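Local coordinates for DNA-binding protein reb1 (Schizosaccharomyces pombe, PDB 5EYB) that binds specific DNA sites in the ribosomal gene spacer and upstream of many genes, and has a role in terminating RNA polymerase I transcription, at residues A105-E110 with Y158-R163. Numbering follows the deposited sequence.
Sequences AIISQE and YHHVRR. With nucleotides of chain C; nucleotides of chain B.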
ATOM      1  N   ALA A 105       4.985  12.244 -20.697  1.00 78.86           N
ATOM      2  CA  ALA A 105       5.842  12.614 -21.817  1.00 78.29           C
ATOM      3  C   ALA A 105       5.460  13.994 -22.346  1.00 79.15           C
ATOM      4  O   ALA A 105       6.326  14.811 -22.666  1.00 82.15           O
ATOM      5  CB  ALA A 105       5.755  11.573 -22.919  1.00 80.40           C
ATOM      6  N   ILE A 106       4.157  14.244 -22.428  1.00 75.08           N
ATOM      7  CA  ILE A 106       3.640  15.543 -22.846  1.00 72.76           C
ATOM      8  C   ILE A 106       4.033  16.632 -21.852  1.00 72.49           C
ATOM      9  O   ILE A 106       4.437  17.729 -22.246  1.00 72.81           O
ATOM     10  CB  ILE A 106       2.103  15.518 -22.991  1.00 71.95           C
ATOM     11  CG1 ILE A 106       1.690  14.602 -24.144  1.00 65.94           C
ATOM     12  CG2 ILE A 106       1.558  16.918 -23.220  1.00 62.53           C
ATOM     13  CD1 ILE A 106       0.194  14.511 -24.337  1.00 65.75           C
ATOM     14  N   ILE A 107       3.914  16.324 -20.564  1.00 67.88           N
ATOM     15  CA  ILE A 107       4.289  17.267 -19.519  1.00 63.56           C
ATOM     16  C   ILE A 107       5.773  17.585 -19.611  1.00 72.35           C
ATOM     17  O   ILE A 107       6.171  18.750 -19.630  1.00 73.54           O
ATOM     18  CB  ILE A 107       3.972  16.723 -18.116  1.00 59.76           C
ATOM     19  CG1 ILE A 107       2.466  16.520 -17.948  1.00 53.89           C
ATOM     20  CG2 ILE A 107       4.496  17.674 -17.046  1.00 62.15           C
ATOM     21  CD1 ILE A 107       2.074  15.907 -16.626  1.00 52.02           C
ATOM     22  N   SER A 108       6.584  16.534 -19.685  1.00 75.49           N
ATOM     23  CA  SER A 108       8.029  16.673 -19.789  1.00 73.75           C
ATOM     24  C   SER A 108       8.434  17.451 -21.037  1.00 79.18           C
ATOM     25  O   SER A 108       9.446  18.147 -21.036  1.00 83.76           O
ATOM     26  CB  SER A 108       8.696  15.296 -19.790  1.00 74.33           C
ATOM     27  OG  SER A 108      10.108  15.408 -19.820  1.00 80.42           O
ATOM     28  N   GLN A 109       7.644  17.336 -22.100  1.00 81.74           N
ATOM     29  CA  GLN A 109       7.906  18.088 -23.322  1.00 88.69           C
ATOM     30  C   GLN A 109       7.532  19.560 -23.150  1.00 88.56           C
ATOM     31  O   GLN A 109       8.254  20.449 -23.598  1.00 92.15           O
ATOM     32  CB  GLN A 109       7.144  17.486 -24.505  1.00 91.53           C
ATOM     33  N   GLU A 110       6.405  19.810 -22.493  1.00 85.12           N
ATOM     34  CA  GLU A 110       5.949  21.174 -22.247  1.00 85.35           C
ATOM     35  C   GLU A 110       6.875  21.915 -21.290  1.00 88.44           C
ATOM     36  O   GLU A 110       7.198  23.083 -21.510  1.00 93.99           O
ATOM     37  CB  GLU A 110       4.524  21.171 -21.693  1.00 83.70           C
ATOM     38  CG  GLU A 110       3.464  20.820 -22.716  1.00 87.09           C
ATOM     39  CD  GLU A 110       3.308  21.888 -23.778  1.00 93.15           C
ATOM     40  OE1 GLU A 110       2.936  23.029 -23.429  1.00 91.65           O
ATOM     41  OE2 GLU A 110       3.561  21.586 -24.963  1.00 98.69           O
ATOM     42  N   TYR A 158      -2.339  19.952 -12.120  1.00 56.26           N
ATOM     43  CA  TYR A 158      -1.707  20.947 -11.266  1.00 47.82           C
ATOM     44  C   TYR A 158      -0.974  20.304 -10.081  1.00 53.20           C
ATOM     45  O   TYR A 158       0.166  20.666  -9.784  1.00 46.00           O
ATOM     46  CB  TYR A 158      -2.754  21.947 -10.771  1.00 47.69           C
ATOM     47  CG  TYR A 158      -2.287  22.856  -9.649  1.00 54.97           C
ATOM     48  CD1 TYR A 158      -1.532  23.992  -9.915  1.00 48.58           C
ATOM     49  CD2 TYR A 158      -2.621  22.585  -8.326  1.00 46.63           C
ATOM     50  CE1 TYR A 158      -1.113  24.820  -8.897  1.00 48.92           C
ATOM     51  CE2 TYR A 158      -2.209  23.408  -7.304  1.00 46.91           C
ATOM     52  CZ  TYR A 158      -1.457  24.527  -7.591  1.00 50.42           C
ATOM     53  OH  TYR A 158      -1.042  25.346  -6.566  1.00 51.49           O
ATOM     54  N   HIS A 159      -1.624  19.352  -9.413  1.00 55.65           N
ATOM     55  CA  HIS A 159      -1.003  18.650  -8.288  1.00 48.25           C
ATOM     56  C   HIS A 159       0.175  17.807  -8.746  1.00 50.30           C
ATOM     57  O   HIS A 159       1.217  17.765  -8.092  1.00 53.65           O
ATOM     58  CB  HIS A 159      -2.013  17.755  -7.571  1.00 44.99           C
ATOM     59  CG  HIS A 159      -2.975  18.498  -6.697  1.00 47.09           C
ATOM     60  ND1 HIS A 159      -2.591  19.544  -5.885  1.00 47.83           N
ATOM     61  CD2 HIS A 159      -4.307  18.342  -6.505  1.00 45.48           C
ATOM     62  CE1 HIS A 159      -3.645  20.001  -5.233  1.00 48.34           C
ATOM     63  NE2 HIS A 159      -4.699  19.288  -5.591  1.00 49.03           N
ATOM     64  N   HIS A 160      -0.005  17.133  -9.877  1.00 52.35           N
ATOM     65  CA  HIS A 160       1.019  16.264 -10.438  1.00 45.65           C
ATOM     66  C   HIS A 160       2.315  17.014 -10.713  1.00 49.24           C
ATOM     67  O   HIS A 160       3.389  16.579 -10.303  1.00 54.36           O
ATOM     68  CB  HIS A 160       0.513  15.624 -11.727  1.00 46.06           C
ATOM     69  CG  HIS A 160       1.528  14.764 -12.408  1.00 47.38           C
ATOM     70  ND1 HIS A 160       1.661  13.419 -12.140  1.00 48.47           N
ATOM     71  CD2 HIS A 160       2.472  15.059 -13.332  1.00 48.39           C
ATOM     72  CE1 HIS A 160       2.637  12.920 -12.878  1.00 50.13           C
ATOM     73  NE2 HIS A 160       3.146  13.896 -13.609  1.00 59.25           N
ATOM     74  N   VAL A 161       2.201  18.142 -11.409  1.00 49.81           N
ATOM     75  CA  VAL A 161       3.358  18.942 -11.786  1.00 50.99           C
ATOM     76  C   VAL A 161       4.146  19.398 -10.560  1.00 54.19           C
ATOM     77  O   VAL A 161       5.375  19.307 -10.531  1.00 58.66           O
ATOM     78  CB  VAL A 161       2.941  20.176 -12.615  1.00 52.18           C
ATOM     79  CG1 VAL A 161       4.112  21.132 -12.786  1.00 48.59           C
ATOM     80  CG2 VAL A 161       2.394  19.745 -13.969  1.00 50.05           C
ATOM     81  N   ARG A 162       3.430  19.874  -9.546  1.00 52.51           N
ATOM     82  CA  ARG A 162       4.057  20.344  -8.314  1.00 51.83           C
ATOM     83  C   ARG A 162       4.834  19.231  -7.617  1.00 54.52           C
ATOM     84  O   ARG A 162       5.964  19.438  -7.172  1.00 56.68           O
ATOM     85  CB  ARG A 162       3.003  20.925  -7.371  1.00 45.92           C
ATOM     86  CG  ARG A 162       2.505  22.292  -7.797  1.00 49.78           C
ATOM     87  CD  ARG A 162       1.207  22.658  -7.108  1.00 54.59           C
ATOM     88  NE  ARG A 162       1.314  22.706  -5.653  1.00 57.61           N
ATOM     89  CZ  ARG A 162       1.831  23.724  -4.969  1.00 58.19           C
ATOM     90  NH1 ARG A 162       2.311  24.784  -5.607  1.00 46.16           N
ATOM     91  NH2 ARG A 162       1.876  23.676  -3.645  1.00 49.62           N
ATOM     92  N   ARG A 163       4.228  18.050  -7.539  1.00 52.89           N
ATOM     93  CA  ARG A 163       4.867  16.911  -6.899  1.00 50.35           C
ATOM     94  C   ARG A 163       6.072  16.444  -7.711  1.00 53.73           C
ATOM     95  O   ARG A 163       7.106  16.085  -7.148  1.00 57.71           O
ATOM     96  CB  ARG A 163       3.868  15.767  -6.711  1.00 48.94           C
ATOM     97  CG  ARG A 163       4.365  14.655  -5.804  1.00 57.98           C
ATOM     98  CD  ARG A 163       3.227  13.777  -5.299  1.00 76.35           C
ATOM     99  NE  ARG A 163       2.395  14.443  -4.296  1.00 87.21           N
ATOM    100  CZ  ARG A 163       1.218  15.009  -4.551  1.00 96.18           C
ATOM    101  NH1 ARG A 163       0.725  14.996  -5.782  1.00 99.40           N
ATOM    102  NH2 ARG A 163       0.531  15.590  -3.576  1.00 98.96           N
TER
ATOM    103  P    DC C  16       0.745  11.669  -9.006  1.00 55.08           P
ATOM    104  OP1  DC C  16       0.776  11.605 -10.482  1.00 62.73           O
ATOM    105  OP2  DC C  16       1.241  12.876  -8.307  1.00 57.62           O
ATOM    106  O5'  DC C  16      -0.754  11.433  -8.525  1.00 56.18           O
ATOM    107  C5'  DC C  16      -1.420  10.239  -8.857  1.00 55.10           C
ATOM    108  C4'  DC C  16      -2.796  10.228  -8.233  1.00 51.43           C
ATOM    109  O4'  DC C  16      -2.662  10.126  -6.791  1.00 51.49           O
ATOM    110  C3'  DC C  16      -3.620  11.494  -8.499  1.00 47.56           C
ATOM    111  O3'  DC C  16      -4.933  11.161  -8.893  1.00 44.22           O
ATOM    112  C2'  DC C  16      -3.618  12.212  -7.160  1.00 52.58           C
ATOM    113  C1'  DC C  16      -3.526  11.055  -6.186  1.00 51.87           C
ATOM    114  N1   DC C  16      -2.961  11.456  -4.885  1.00 45.33           N
ATOM    115  C2   DC C  16      -3.750  11.380  -3.737  1.00 46.85           C
ATOM    116  O2   DC C  16      -4.904  10.950  -3.830  1.00 52.83           O
ATOM    117  N3   DC C  16      -3.222  11.770  -2.552  1.00 49.78           N
ATOM    118  C4   DC C  16      -1.969  12.228  -2.499  1.00 46.22           C
ATOM    119  N4   DC C  16      -1.487  12.602  -1.309  1.00 49.03           N
ATOM    120  C5   DC C  16      -1.157  12.323  -3.663  1.00 42.96           C
ATOM    121  C6   DC C  16      -1.692  11.940  -4.824  1.00 43.46           C
TER
ATOM    122  P    DG B   8       0.017  28.844  -6.922  1.00 62.01           P
ATOM    123  OP1  DG B   8       1.062  29.878  -6.761  1.00 64.63           O
ATOM    124  OP2  DG B   8       0.354  27.545  -7.543  1.00 53.28           O
ATOM    125  O5'  DG B   8      -0.625  28.549  -5.491  1.00 48.66           O
ATOM    126  C5'  DG B   8      -1.136  29.622  -4.724  1.00 49.94           C
ATOM    127  C4'  DG B   8      -1.314  29.228  -3.267  1.00 53.31           C
ATOM    128  O4'  DG B   8      -2.665  28.751  -3.044  1.00 53.63           O
ATOM    129  C3'  DG B   8      -0.382  28.137  -2.751  1.00 56.06           C
ATOM    130  O3'  DG B   8      -0.004  28.451  -1.415  1.00 64.40           O
ATOM    131  C2'  DG B   8      -1.250  26.878  -2.820  1.00 53.28           C
ATOM    132  C1'  DG B   8      -2.642  27.432  -2.531  1.00 53.54           C
ATOM    133  N9   DG B   8      -3.724  26.692  -3.178  1.00 54.88           N
ATOM    134  C8   DG B   8      -3.789  26.307  -4.496  1.00 55.35           C
ATOM    135  N7   DG B   8      -4.889  25.679  -4.800  1.00 57.31           N
ATOM    136  C5   DG B   8      -5.607  25.653  -3.610  1.00 55.99           C
ATOM    137  C6   DG B   8      -6.882  25.104  -3.324  1.00 55.33           C
ATOM    138  O6   DG B   8      -7.654  24.513  -4.089  1.00 58.12           O
ATOM    139  N1   DG B   8      -7.239  25.296  -1.995  1.00 52.06           N
ATOM    140  C2   DG B   8      -6.466  25.935  -1.058  1.00 52.26           C
ATOM    141  N2   DG B   8      -6.984  26.020   0.175  1.00 54.22           N
ATOM    142  N3   DG B   8      -5.269  26.455  -1.311  1.00 52.33           N
ATOM    143  C4   DG B   8      -4.906  26.278  -2.604  1.00 51.60           C
ATOM    144  P    DT B   9       1.088  27.573  -0.630  1.00 53.50           P
ATOM    145  OP1  DT B   9       1.876  28.519   0.191  1.00 54.64           O
ATOM    146  OP2  DT B   9       1.783  26.696  -1.604  1.00 47.01           O
ATOM    147  O5'  DT B   9       0.202  26.670   0.349  1.00 42.88           O
ATOM    148  C5'  DT B   9      -0.674  27.301   1.277  1.00 43.61           C
ATOM    149  C4'  DT B   9      -1.565  26.286   1.977  1.00 55.73           C
ATOM    150  O4'  DT B   9      -2.567  25.791   1.057  1.00 54.47           O
ATOM    151  C3'  DT B   9      -0.848  25.050   2.542  1.00 56.16           C
ATOM    152  O3'  DT B   9      -1.076  24.966   3.948  1.00 60.36           O
ATOM    153  C2'  DT B   9      -1.485  23.869   1.788  1.00 54.86           C
ATOM    154  C1'  DT B   9      -2.826  24.447   1.361  1.00 53.50           C
ATOM    155  N1   DT B   9      -3.428  23.792   0.148  1.00 48.15           N
ATOM    156  C2   DT B   9      -4.694  23.260   0.232  1.00 50.24           C
ATOM    157  O2   DT B   9      -5.364  23.281   1.250  1.00 53.01           O
ATOM    158  N3   DT B   9      -5.156  22.695  -0.924  1.00 58.23           N
ATOM    159  C4   DT B   9      -4.496  22.609  -2.135  1.00 56.68           C
ATOM    160  O4   DT B   9      -4.999  22.080  -3.118  1.00 53.36           O
ATOM    161  C5   DT B   9      -3.175  23.186  -2.159  1.00 49.61           C
ATOM    162  C7   DT B   9      -2.366  23.151  -3.422  1.00 42.21           C
ATOM    163  C6   DT B   9      -2.709  23.746  -1.029  1.00 46.08           C
TER
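In a Myb-associated domain of reb1, the DNA-contacting helix 154-164 meets helix 101-116 through I107, H160 and V161. I107 suits this buried place because its branched, wholly apolar side chain has two arms to offer: CD1 comes obliquely against the H160 ring at CD2, 3.4 Å away, while CG2 packs against V161 CG2 at 4.3 Å. Histidine serves both sides, offering ring carbon for packing and an N-H for phosphate. CG anti to the backbone N (chi1 177°) carries the ring out between I107 and the DNA backbone, and chi2, 90°, turns ND1 to donate to OP1 of DC16 in chain C at 2.6 Å, the oxygen lying in the ring plane. Were H160 an alanine, that oxygen would probably lose its imidazole donor and a gap would open beside I107 CD1. R163, cationic and flat, suits both phosphate and base: NH1 adds a weak hydrogen bond to OP2 of DC16 (3.3 Å), and the guanidinium lies over the cytosine C5. On the other strand, the Y158 hydroxyl donates to OP2 of DG8 in chain B at 2.8 Å. F99 stacks on the H160 ring and touches I107, while helix 136-147 packs against both segments, L145 meeting E110 and V161.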